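Local coordinates for hemolysin activator protein CdiB (Acinetobacter baumannii ACICU, PDB 6WIL), which probably exports the toxin CdiA across the outer membrane as the TpsB-type transporter of a contact-dependent growth inhibition system, at residues L157-P162 / H247-L252; E179-V184 / L207-Q212; G115-Q120 / K172-G177; Q74-V79 / G166-L171. All blocks are in the same frame, centred on the assembly; numbering follows the deposited sequence.

Interaction 1: residues L157-P162 / H247-L252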
# COMPACT_ATOMS: atom_id res chain seq x y z
N LEU A 157 -5.48 -22.27 4.62
CA LEU A 157 -4.04 -22.38 4.83
C LEU A 157 -3.30 -22.51 3.51
O LEU A 157 -2.25 -21.88 3.32
CB LEU A 157 -3.73 -23.58 5.73
CG LEU A 157 -4.07 -23.46 7.21
CD1 LEU A 157 -3.82 -24.80 7.90
CD2 LEU A 157 -3.25 -22.37 7.87
N LYS A 158 -3.82 -23.32 2.59
CA LYS A 158 -3.13 -23.53 1.32
C LYS A 158 -3.04 -22.25 0.51
O LYS A 158 -2.01 -21.97 -0.11
CB LYS A 158 -3.83 -24.63 0.52
CG LYS A 158 -3.46 -24.63 -0.96
CD LYS A 158 -3.71 -25.96 -1.63
CE LYS A 158 -3.27 -25.91 -3.09
NZ LYS A 158 -3.43 -27.22 -3.77
N THR A 159 -4.11 -21.44 0.50
CA THR A 159 -4.10 -20.22 -0.31
C THR A 159 -3.43 -19.05 0.40
O THR A 159 -2.78 -18.23 -0.25
CB THR A 159 -5.53 -19.84 -0.72
OG1 THR A 159 -6.32 -19.58 0.44
CG2 THR A 159 -6.17 -20.96 -1.53
N GLY A 160 -3.59 -18.96 1.73
CA GLY A 160 -2.97 -17.88 2.46
C GLY A 160 -1.48 -18.05 2.71
O GLY A 160 -0.75 -17.06 2.78
N LEU A 161 -1.01 -19.29 2.84
CA LEU A 161 0.40 -19.54 3.12
C LEU A 161 1.09 -20.04 1.87
O LEU A 161 0.68 -21.07 1.31
CB LEU A 161 0.56 -20.56 4.24
CG LEU A 161 -0.18 -20.29 5.54
CD1 LEU A 161 0.10 -21.41 6.52
CD2 LEU A 161 0.23 -18.95 6.11
N PRO A 162 2.14 -19.37 1.38
CA PRO A 162 2.82 -19.84 0.17
C PRO A 162 3.75 -21.01 0.41
O PRO A 162 4.59 -21.33 -0.44
CB PRO A 162 3.58 -18.59 -0.30
CG PRO A 162 3.85 -17.84 0.96
CD PRO A 162 2.65 -18.06 1.83
N HIS A 247 -14.61 -17.54 3.39
CA HIS A 247 -13.56 -18.30 4.07
C HIS A 247 -12.36 -18.54 3.15
O HIS A 247 -11.89 -19.66 2.97
CB HIS A 247 -14.11 -19.62 4.61
CG HIS A 247 -15.00 -19.45 5.79
ND1 HIS A 247 -16.28 -18.93 5.69
CD2 HIS A 247 -14.81 -19.72 7.10
CE1 HIS A 247 -16.83 -18.89 6.89
NE2 HIS A 247 -15.96 -19.36 7.76
N LEU A 248 -11.87 -17.45 2.57
CA LEU A 248 -10.72 -17.48 1.68
C LEU A 248 -9.72 -16.40 2.07
O LEU A 248 -8.94 -15.93 1.23
CB LEU A 248 -11.15 -17.31 0.23
CG LEU A 248 -11.95 -18.45 -0.41
CD1 LEU A 248 -12.48 -18.05 -1.78
CD2 LEU A 248 -11.09 -19.70 -0.51
N ASN A 249 -9.73 -15.98 3.34
CA ASN A 249 -8.97 -14.82 3.80
C ASN A 249 -9.35 -13.59 2.98
O ASN A 249 -8.54 -12.68 2.78
CB ASN A 249 -7.46 -15.07 3.74
CG ASN A 249 -7.07 -16.43 4.29
OD1 ASN A 249 -7.18 -16.68 5.49
ND2 ASN A 249 -6.62 -17.32 3.42
N ASP A 250 -10.59 -13.55 2.51
CA ASP A 250 -11.08 -12.51 1.62
C ASP A 250 -11.74 -11.39 2.41
O ASP A 250 -12.11 -11.54 3.57
CB ASP A 250 -12.07 -13.10 0.61
CG ASP A 250 -13.08 -14.03 1.25
OD1 ASP A 250 -12.73 -14.69 2.25
OD2 ASP A 250 -14.23 -14.10 0.76
N ILE A 251 -11.86 -10.24 1.76
CA ILE A 251 -12.49 -9.07 2.36
C ILE A 251 -13.41 -8.43 1.33
O ILE A 251 -13.00 -8.16 0.20
CB ILE A 251 -11.44 -8.05 2.86
CG1 ILE A 251 -10.79 -8.57 4.14
CG2 ILE A 251 -12.07 -6.69 3.09
CD1 ILE A 251 -9.50 -7.89 4.48
N LEU A 252 -14.66 -8.22 1.72
CA LEU A 252 -15.67 -7.60 0.87
C LEU A 252 -16.06 -6.26 1.48
O LEU A 252 -16.43 -6.19 2.66
CB LEU A 252 -16.89 -8.50 0.72
CG LEU A 252 -18.09 -7.94 -0.05
CD1 LEU A 252 -17.76 -7.78 -1.52
CD2 LEU A 252 -19.31 -8.83 0.14
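Asn249 reaches across to Thr159 and Gly160 where the end of helix 154-160, in the POTRA domain next to the barrel, meets the turn between barrel strands 232-243 and 251-261. This turn is one of those facing the POTRA domains, so the contact belongs to the joint between the two parts of an Omp85-type transporter. The backbone of Asn249 has left-handed helical angles, which asparagine tolerates well in a tight turn. Its CG stands anti to its own carbonyl carbon (chi1 -44°), and this sends the amide out toward the helix. There ND2 lies 3.8 Å from Gly160 CA, an approach that the bare alpha carbon of glycine permits. The same ND2 is 3.8 Å from Thr159 OG1, too long for a bond: the amide nitrogen gives its hydrogen bond to Gln156 O, while the threonine hydroxyl turns back along its helix to Leu155 O. The ND2 and hydroxyl groups are thus each paired elsewhere, and the two side chains meet obliquely through contact alone. The amide oxygen, Asn249 OD1, packs against Leu181 CD2. Leu248 adds apolar cover beside Thr159 and leans on Leu277 of strand 266-279. The turn itself is tied by Asp250, whose OD1 accepts a hydrogen bond from Leu248 N at 2.9 Å from above the carboxylate plane, 47° out of it.

Interaction 2: residues E179-V184 / L207-Q212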
# COMPACT_ATOMS: atom_id res chain seq x y z
N GLU A 179 0.86 -12.13 7.02
CA GLU A 179 0.14 -10.93 6.61
C GLU A 179 -1.19 -11.28 5.97
O GLU A 179 -2.19 -10.59 6.20
CB GLU A 179 1.00 -10.11 5.64
CG GLU A 179 1.82 -9.02 6.31
CD GLU A 179 2.93 -8.51 5.42
OE1 GLU A 179 4.06 -8.35 5.92
OE2 GLU A 179 2.68 -8.29 4.21
N ASN A 180 -1.22 -12.34 5.17
CA ASN A 180 -2.47 -12.79 4.56
C ASN A 180 -3.49 -13.21 5.61
O ASN A 180 -4.69 -12.95 5.47
CB ASN A 180 -2.20 -13.93 3.59
CG ASN A 180 -1.43 -13.48 2.37
OD1 ASN A 180 -1.30 -12.29 2.12
ND2 ASN A 180 -0.92 -14.43 1.60
N LEU A 181 -3.02 -13.87 6.68
CA LEU A 181 -3.95 -14.31 7.72
C LEU A 181 -4.41 -13.16 8.60
O LEU A 181 -5.50 -13.23 9.18
CB LEU A 181 -3.30 -15.40 8.59
CG LEU A 181 -2.95 -16.73 7.92
CD1 LEU A 181 -2.55 -17.78 8.96
CD2 LEU A 181 -4.11 -17.23 7.08
N LYS A 182 -3.61 -12.11 8.72
CA LYS A 182 -3.99 -10.97 9.55
C LYS A 182 -5.06 -10.11 8.91
O LYS A 182 -5.55 -9.18 9.57
CB LYS A 182 -2.76 -10.12 9.89
CG LYS A 182 -1.93 -10.69 11.03
CD LYS A 182 -0.55 -10.08 11.05
CE LYS A 182 -0.59 -8.57 11.24
NZ LYS A 182 -0.97 -8.17 12.62
N ARG A 183 -5.44 -10.38 7.67
CA ARG A 183 -6.59 -9.68 7.10
C ARG A 183 -7.89 -10.10 7.77
O ARG A 183 -8.80 -9.28 7.91
CB ARG A 183 -6.67 -9.93 5.59
CG ARG A 183 -5.53 -9.30 4.81
CD ARG A 183 -5.65 -9.58 3.33
NE ARG A 183 -4.47 -9.15 2.60
CZ ARG A 183 -4.39 -9.09 1.28
NH1 ARG A 183 -5.43 -9.43 0.54
NH2 ARG A 183 -3.27 -8.68 0.70
N VAL A 184 -7.98 -11.35 8.21
CA VAL A 184 -9.21 -11.87 8.79
C VAL A 184 -9.03 -12.40 10.21
O VAL A 184 -10.04 -12.64 10.88
CB VAL A 184 -9.83 -12.97 7.90
CG1 VAL A 184 -10.02 -12.46 6.47
CG2 VAL A 184 -8.96 -14.21 7.90
N LEU A 207 5.17 -24.91 13.29
CA LEU A 207 4.62 -23.56 13.21
C LEU A 207 3.36 -23.51 14.06
O LEU A 207 2.30 -24.00 13.66
CB LEU A 207 4.33 -23.19 11.76
CG LEU A 207 3.95 -21.73 11.53
CD1 LEU A 207 5.09 -20.83 11.96
CD2 LEU A 207 3.58 -21.47 10.08
N ILE A 208 3.48 -22.91 15.24
CA ILE A 208 2.37 -22.82 16.19
C ILE A 208 1.60 -21.53 15.92
O ILE A 208 2.14 -20.43 16.09
CB ILE A 208 2.89 -22.86 17.64
CG1 ILE A 208 3.87 -24.02 17.82
CG2 ILE A 208 1.72 -22.98 18.61
CD1 ILE A 208 3.31 -25.36 17.39
N LEU A 209 0.34 -21.67 15.52
CA LEU A 209 -0.52 -20.54 15.20
C LEU A 209 -1.68 -20.46 16.19
O LEU A 209 -2.39 -21.45 16.40
CB LEU A 209 -1.07 -20.67 13.77
CG LEU A 209 -0.10 -20.40 12.62
CD1 LEU A 209 -0.74 -20.75 11.29
CD2 LEU A 209 0.34 -18.95 12.65
N LYS A 210 -1.86 -19.29 16.79
CA LYS A 210 -3.03 -18.98 17.61
C LYS A 210 -3.85 -17.91 16.90
O LYS A 210 -3.38 -16.78 16.72
CB LYS A 210 -2.62 -18.52 19.01
CG LYS A 210 -2.37 -19.66 19.99
CD LYS A 210 -2.24 -19.13 21.42
CE LYS A 210 -0.81 -18.75 21.74
NZ LYS A 210 0.06 -19.95 21.88
N LEU A 211 -5.07 -18.27 16.49
CA LEU A 211 -5.91 -17.40 15.67
C LEU A 211 -7.18 -17.03 16.42
O LEU A 211 -7.74 -17.83 17.17
CB LEU A 211 -6.28 -18.09 14.35
CG LEU A 211 -5.14 -18.61 13.47
CD1 LEU A 211 -5.69 -19.33 12.25
CD2 LEU A 211 -4.19 -17.49 13.05
N GLN A 212 -7.63 -15.79 16.21
CA GLN A 212 -8.89 -15.29 16.75
C GLN A 212 -9.56 -14.48 15.66
O GLN A 212 -9.03 -13.45 15.24
CB GLN A 212 -8.65 -14.44 18.00
CG GLN A 212 -9.80 -13.52 18.36
CD GLN A 212 -9.46 -12.62 19.53
OE1 GLN A 212 -9.26 -13.09 20.64
NE2 GLN A 212 -9.39 -11.31 19.27
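Leu181, toward the C-terminal part of helix 171-181, stands over strand 204-213 with its CA 8.8 Å from that of Leu211, so the two backbones meet through side chains alone. Because a strand alternates its side chains, Leu209 and Leu211 both point at the helix, whereas Lys210 between them turns to the other side and bonds to Gln148. The branched end of Leu181 makes both contacts: its CD1 lies 4.2 Å from Leu209 CD1 and 4.4 Å from Leu211 CD2. The Leu181 and Leu209 side chains cross at about a right angle, so methyl meets methyl rather than chain lying along chain. In Leu181 the CG is anti to the carbonyl carbon (chi1 -65°), a common choice in helices that carries the methyls out from the helix surface. Leucine suits all three buried places, being bulky, apolar and branched only at its far end. Polar neighbours of Leu181 turn to the barrel instead: Glu179 forms salt bridges to Arg325 and Lys330, and Arg183 one to Asp283. Helix 171-181 here packs on the sheet in which strand 204-213 runs between strands 132-149 and 185-193, the beta-alpha-alpha-beta-beta arrangement of a POTRA domain.

Interaction 3: residues G115-Q120 / K172-G177. With SO4 (sulfate ion), chain B.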
# COMPACT_ATOMS: atom_id res chain seq x y z
N GLY A 115 16.88 -15.33 4.71
CA GLY A 115 15.68 -15.69 5.45
C GLY A 115 15.62 -17.10 6.02
O GLY A 115 14.57 -17.46 6.57
N PHE A 116 16.68 -17.89 5.93
CA PHE A 116 16.64 -19.28 6.40
C PHE A 116 17.02 -19.30 7.88
O PHE A 116 18.14 -19.64 8.28
CB PHE A 116 17.55 -20.16 5.55
CG PHE A 116 17.23 -20.10 4.08
CD1 PHE A 116 16.28 -20.95 3.53
CD2 PHE A 116 17.87 -19.20 3.25
CE1 PHE A 116 15.99 -20.91 2.17
CE2 PHE A 116 17.58 -19.14 1.90
CZ PHE A 116 16.64 -20.00 1.36
N ILE A 117 16.04 -18.94 8.71
CA ILE A 117 16.29 -18.71 10.13
C ILE A 117 16.45 -19.99 10.94
O ILE A 117 16.95 -19.94 12.07
CB ILE A 117 15.16 -17.87 10.75
CG1 ILE A 117 13.80 -18.41 10.32
CG2 ILE A 117 15.32 -16.40 10.37
CD1 ILE A 117 12.63 -17.75 10.99
N THR A 118 16.03 -21.14 10.40
CA THR A 118 16.17 -22.41 11.10
C THR A 118 17.21 -23.32 10.46
O THR A 118 17.32 -24.49 10.85
CB THR A 118 14.82 -23.14 11.18
OG1 THR A 118 14.39 -23.49 9.86
CG2 THR A 118 13.78 -22.25 11.84
N SER A 119 17.95 -22.82 9.48
CA SER A 119 19.05 -23.56 8.89
C SER A 119 20.37 -23.13 9.53
O SER A 119 20.47 -22.07 10.15
CB SER A 119 19.10 -23.33 7.37
OG SER A 119 18.06 -24.05 6.73
N GLN A 120 21.38 -23.99 9.40
CA GLN A 120 22.65 -23.78 10.08
C GLN A 120 23.80 -24.25 9.20
O GLN A 120 23.77 -25.36 8.67
CB GLN A 120 22.69 -24.53 11.42
CG GLN A 120 24.00 -24.37 12.18
CD GLN A 120 24.20 -22.97 12.73
OE1 GLN A 120 23.35 -22.43 13.43
NE2 GLN A 120 25.35 -22.37 12.40
N LYS A 172 10.71 -14.97 4.84
CA LYS A 172 9.95 -14.15 3.90
C LYS A 172 8.58 -14.77 3.62
O LYS A 172 7.59 -14.05 3.49
CB LYS A 172 10.72 -13.97 2.60
CG LYS A 172 11.87 -12.98 2.67
CD LYS A 172 12.54 -12.82 1.31
CE LYS A 172 13.96 -13.34 1.33
NZ LYS A 172 14.86 -12.46 2.13
N ARG A 173 8.51 -16.10 3.54
CA ARG A 173 7.25 -16.78 3.31
C ARG A 173 6.40 -16.83 4.58
O ARG A 173 5.17 -16.76 4.49
CB ARG A 173 7.50 -18.18 2.77
CG ARG A 173 8.33 -18.18 1.50
CD ARG A 173 8.43 -19.55 0.86
NE ARG A 173 9.03 -19.46 -0.47
CZ ARG A 173 8.34 -19.49 -1.60
NH1 ARG A 173 7.02 -19.64 -1.58
NH2 ARG A 173 8.97 -19.39 -2.76
N LEU A 174 7.03 -16.96 5.75
CA LEU A 174 6.28 -16.87 7.00
C LEU A 174 5.61 -15.51 7.13
O LEU A 174 4.44 -15.42 7.51
CB LEU A 174 7.20 -17.13 8.19
CG LEU A 174 7.94 -18.46 8.27
CD1 LEU A 174 8.57 -18.64 9.65
CD2 LEU A 174 7.01 -19.62 7.95
N ASP A 175 6.35 -14.44 6.83
CA ASP A 175 5.80 -13.09 6.96
C ASP A 175 4.68 -12.85 5.96
O ASP A 175 3.67 -12.22 6.29
CB ASP A 175 6.90 -12.05 6.79
CG ASP A 175 7.79 -11.92 8.01
OD1 ASP A 175 7.50 -12.57 9.04
OD2 ASP A 175 8.78 -11.16 7.94
N GLN A 176 4.85 -13.33 4.73
CA GLN A 176 3.80 -13.18 3.72
C GLN A 176 2.53 -13.89 4.16
O GLN A 176 1.44 -13.30 4.15
CB GLN A 176 4.29 -13.73 2.38
CG GLN A 176 3.32 -13.46 1.25
CD GLN A 176 3.14 -11.97 1.00
OE1 GLN A 176 4.04 -11.17 1.25
NE2 GLN A 176 1.96 -11.60 0.50
N GLY A 177 2.64 -15.16 4.55
CA GLY A 177 1.48 -15.89 5.01
C GLY A 177 0.86 -15.29 6.26
O GLY A 177 -0.37 -15.23 6.39
S SO4 B . 5.74 -18.88 -5.27
O1 SO4 B . 6.89 -18.02 -4.98
O2 SO4 B . 4.80 -18.15 -6.11
O3 SO4 B . 5.10 -19.26 -4.01
O4 SO4 B . 6.18 -20.08 -5.97
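Gly115 and Lys172 bring their CA atoms within 6.1 Å, where the loop after helix 97-113 runs past the first turn of helix 171-181. The positive phi of Gly115 (104°) closes the preceding helix in a Schellman motif, a conformation that glycine adopts without strain, and its carbonyl oxygen receives the backbone N-H of Leu171. Lys172 reaches past the glycine with the end of its chain, NZ lying 4.4 Å from Gly115 N, a contact and not a bond. Further along, Ile117 meets Leu174 through their terminal methyls, CD1 to CD1 at 4.4 Å, apolar branches long enough to span the gap. The contact thereby joins the two successive POTRA domains, the loop lying in the first and the helix in the second. Arg173, on another side of the helix, extends from CG to NE and holds a sulfate ion, probably from the crystallisation liquor. Its NH1 donates to sulfate O3 at 3.1 Å, nearly straight at 164° and in the guanidinium plane. A weak second bond joins NH2 to sulfate O1 at 3.3 Å. Arg321 of the barrel also donates to the ion through its NH2, and Arg173 NH1 makes a further weak bond to Pro162 O.

Interaction 4: residues Q74-V79 / G166-L171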
# COMPACT_ATOMS: atom_id res chain seq x y z
N GLN A 74 21.60 -26.73 -4.77
CA GLN A 74 21.71 -25.71 -5.81
C GLN A 74 21.11 -24.38 -5.37
O GLN A 74 21.56 -23.32 -5.81
CB GLN A 74 21.01 -26.20 -7.09
CG GLN A 74 21.38 -25.44 -8.35
CD GLN A 74 22.45 -26.14 -9.17
OE1 GLN A 74 23.39 -26.72 -8.61
NE2 GLN A 74 22.32 -26.10 -10.49
N GLN A 75 20.12 -24.43 -4.48
CA GLN A 75 19.50 -23.21 -3.96
C GLN A 75 20.43 -22.45 -3.02
O GLN A 75 20.25 -21.24 -2.83
CB GLN A 75 18.20 -23.56 -3.23
CG GLN A 75 17.42 -22.37 -2.70
CD GLN A 75 16.17 -22.79 -1.95
OE1 GLN A 75 15.98 -23.97 -1.65
NE2 GLN A 75 15.31 -21.83 -1.64
N PHE A 76 21.42 -23.12 -2.43
CA PHE A 76 22.24 -22.52 -1.37
C PHE A 76 23.65 -22.16 -1.82
O PHE A 76 24.48 -21.81 -0.98
CB PHE A 76 22.31 -23.47 -0.17
CG PHE A 76 21.03 -23.53 0.61
CD1 PHE A 76 20.59 -22.43 1.32
CD2 PHE A 76 20.28 -24.69 0.64
CE1 PHE A 76 19.41 -22.48 2.05
CE2 PHE A 76 19.10 -24.75 1.36
CZ PHE A 76 18.67 -23.64 2.07
N ASN A 77 23.93 -22.19 -3.13
CA ASN A 77 25.27 -21.85 -3.60
C ASN A 77 25.63 -20.39 -3.34
O ASN A 77 26.81 -20.04 -3.41
CB ASN A 77 25.41 -22.16 -5.10
CG ASN A 77 24.40 -21.41 -5.95
OD1 ASN A 77 24.42 -20.18 -6.02
ND2 ASN A 77 23.54 -22.15 -6.63
N PHE A 78 24.64 -19.54 -3.04
CA PHE A 78 24.95 -18.15 -2.72
C PHE A 78 25.76 -18.01 -1.45
O PHE A 78 26.40 -16.98 -1.24
CB PHE A 78 23.65 -17.34 -2.60
CG PHE A 78 22.85 -17.66 -1.38
CD1 PHE A 78 21.95 -18.72 -1.38
CD2 PHE A 78 22.97 -16.89 -0.23
CE1 PHE A 78 21.20 -19.01 -0.25
CE2 PHE A 78 22.23 -17.19 0.91
CZ PHE A 78 21.34 -18.25 0.89
N VAL A 79 25.74 -19.03 -0.58
CA VAL A 79 26.57 -19.00 0.62
C VAL A 79 28.04 -19.09 0.26
O VAL A 79 28.87 -18.32 0.76
CB VAL A 79 26.15 -20.13 1.58
CG1 VAL A 79 27.21 -20.36 2.64
CG2 VAL A 79 24.80 -19.81 2.22
N GLY A 166 6.82 -29.81 5.13
CA GLY A 166 7.96 -30.39 4.45
C GLY A 166 8.82 -29.41 3.69
O GLY A 166 9.90 -29.79 3.22
N ASP A 167 8.39 -28.16 3.54
CA ASP A 167 9.19 -27.16 2.85
C ASP A 167 10.29 -26.63 3.76
O ASP A 167 10.31 -26.86 4.97
CB ASP A 167 8.31 -26.00 2.36
CG ASP A 167 7.51 -26.35 1.13
OD1 ASP A 167 7.56 -27.52 0.70
OD2 ASP A 167 6.84 -25.45 0.58
N ILE A 168 11.22 -25.90 3.15
CA ILE A 168 12.30 -25.27 3.90
C ILE A 168 11.79 -23.99 4.54
O ILE A 168 11.14 -23.18 3.87
CB ILE A 168 13.51 -25.01 2.99
CG1 ILE A 168 14.00 -26.32 2.37
CG2 ILE A 168 14.62 -24.32 3.76
CD1 ILE A 168 15.01 -26.14 1.26
N VAL A 169 12.07 -23.81 5.82
CA VAL A 169 11.58 -22.65 6.56
C VAL A 169 12.29 -21.40 6.07
O VAL A 169 13.52 -21.29 6.14
CB VAL A 169 11.79 -22.84 8.07
CG1 VAL A 169 11.49 -21.55 8.81
CG2 VAL A 169 10.92 -23.97 8.59
N ASN A 170 11.51 -20.44 5.58
CA ASN A 170 12.03 -19.14 5.15
C ASN A 170 11.17 -18.03 5.76
O ASN A 170 9.94 -18.08 5.68
CB ASN A 170 12.04 -19.01 3.63
CG ASN A 170 12.92 -17.87 3.16
OD1 ASN A 170 12.55 -16.71 3.27
ND2 ASN A 170 14.09 -18.21 2.64
N LEU A 171 11.83 -17.03 6.34
CA LEU A 171 11.13 -15.97 7.05
C LEU A 171 10.33 -15.06 6.12
O LEU A 171 9.37 -14.43 6.56
CB LEU A 171 12.13 -15.13 7.85
CG LEU A 171 11.57 -14.11 8.84
CD1 LEU A 171 10.66 -14.78 9.86
CD2 LEU A 171 12.70 -13.37 9.52
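Ile168 makes a small, partly buried and mainly apolar contact with Phe76 and Gln75, between the linker joining helices 154-160 and 171-181 and the turn that leads into helix 77-85. A single methyl does the touching. Ile168 CD1 comes 4.3 Å from Phe76 CE2, approaching the ring obliquely, and 3.8 Å from Gln75 OE1. The Gln75 chain is fully drawn out, CG anti to the backbone N (chi1 -177°) and extended beyond, which carries the amide oxygen out to Ile168 CD1, and the two side chains run past each other in opposite directions. Glutamine suits this exposed place because its long, flexible chain can set the amide against the methyl. Phe76 is buried and needs a large apolar ring: besides Ile168 it packs on Ile137 and Ile139 of strand 132-149 and Leu111 of helix 97-113, and stacks edge-to-face with Phe116. Ile168 rests on Ile139 too, so the strand shares both partners. Two residues on, Asn170 takes the N-cap of helix 171-181, with OD1 accepting from Lys172 N and ND2 donating to Lys114 O, a pairing for which an amide is well made. Residues 74-79 belong to the first POTRA domain and 166-171 to the second, and the arrangement is that of a junction between tandem POTRA domains, bridged by the long strand 132-149.

The four contacts follow the protein from its first POTRA domain to its barrel. Interactions 4 and 3, with centres about 9 Å apart, join the two POTRA domains. Interaction 2 lies about 16 Å from interaction 3, within the second POTRA domain, and interaction 1, about 10 Å beyond it, reaches the barrel. Helix 171-181 serves both 3 and 2, and helix 154-160, which precedes it, serves 1. Along the chain, 3 and 4 cross each other and both cross 1, while 2 is nested inside 1. The second POTRA domain thus touches the first on one side and the barrel on the other, consistent with a defined placement of the POTRA domains relative to the pore.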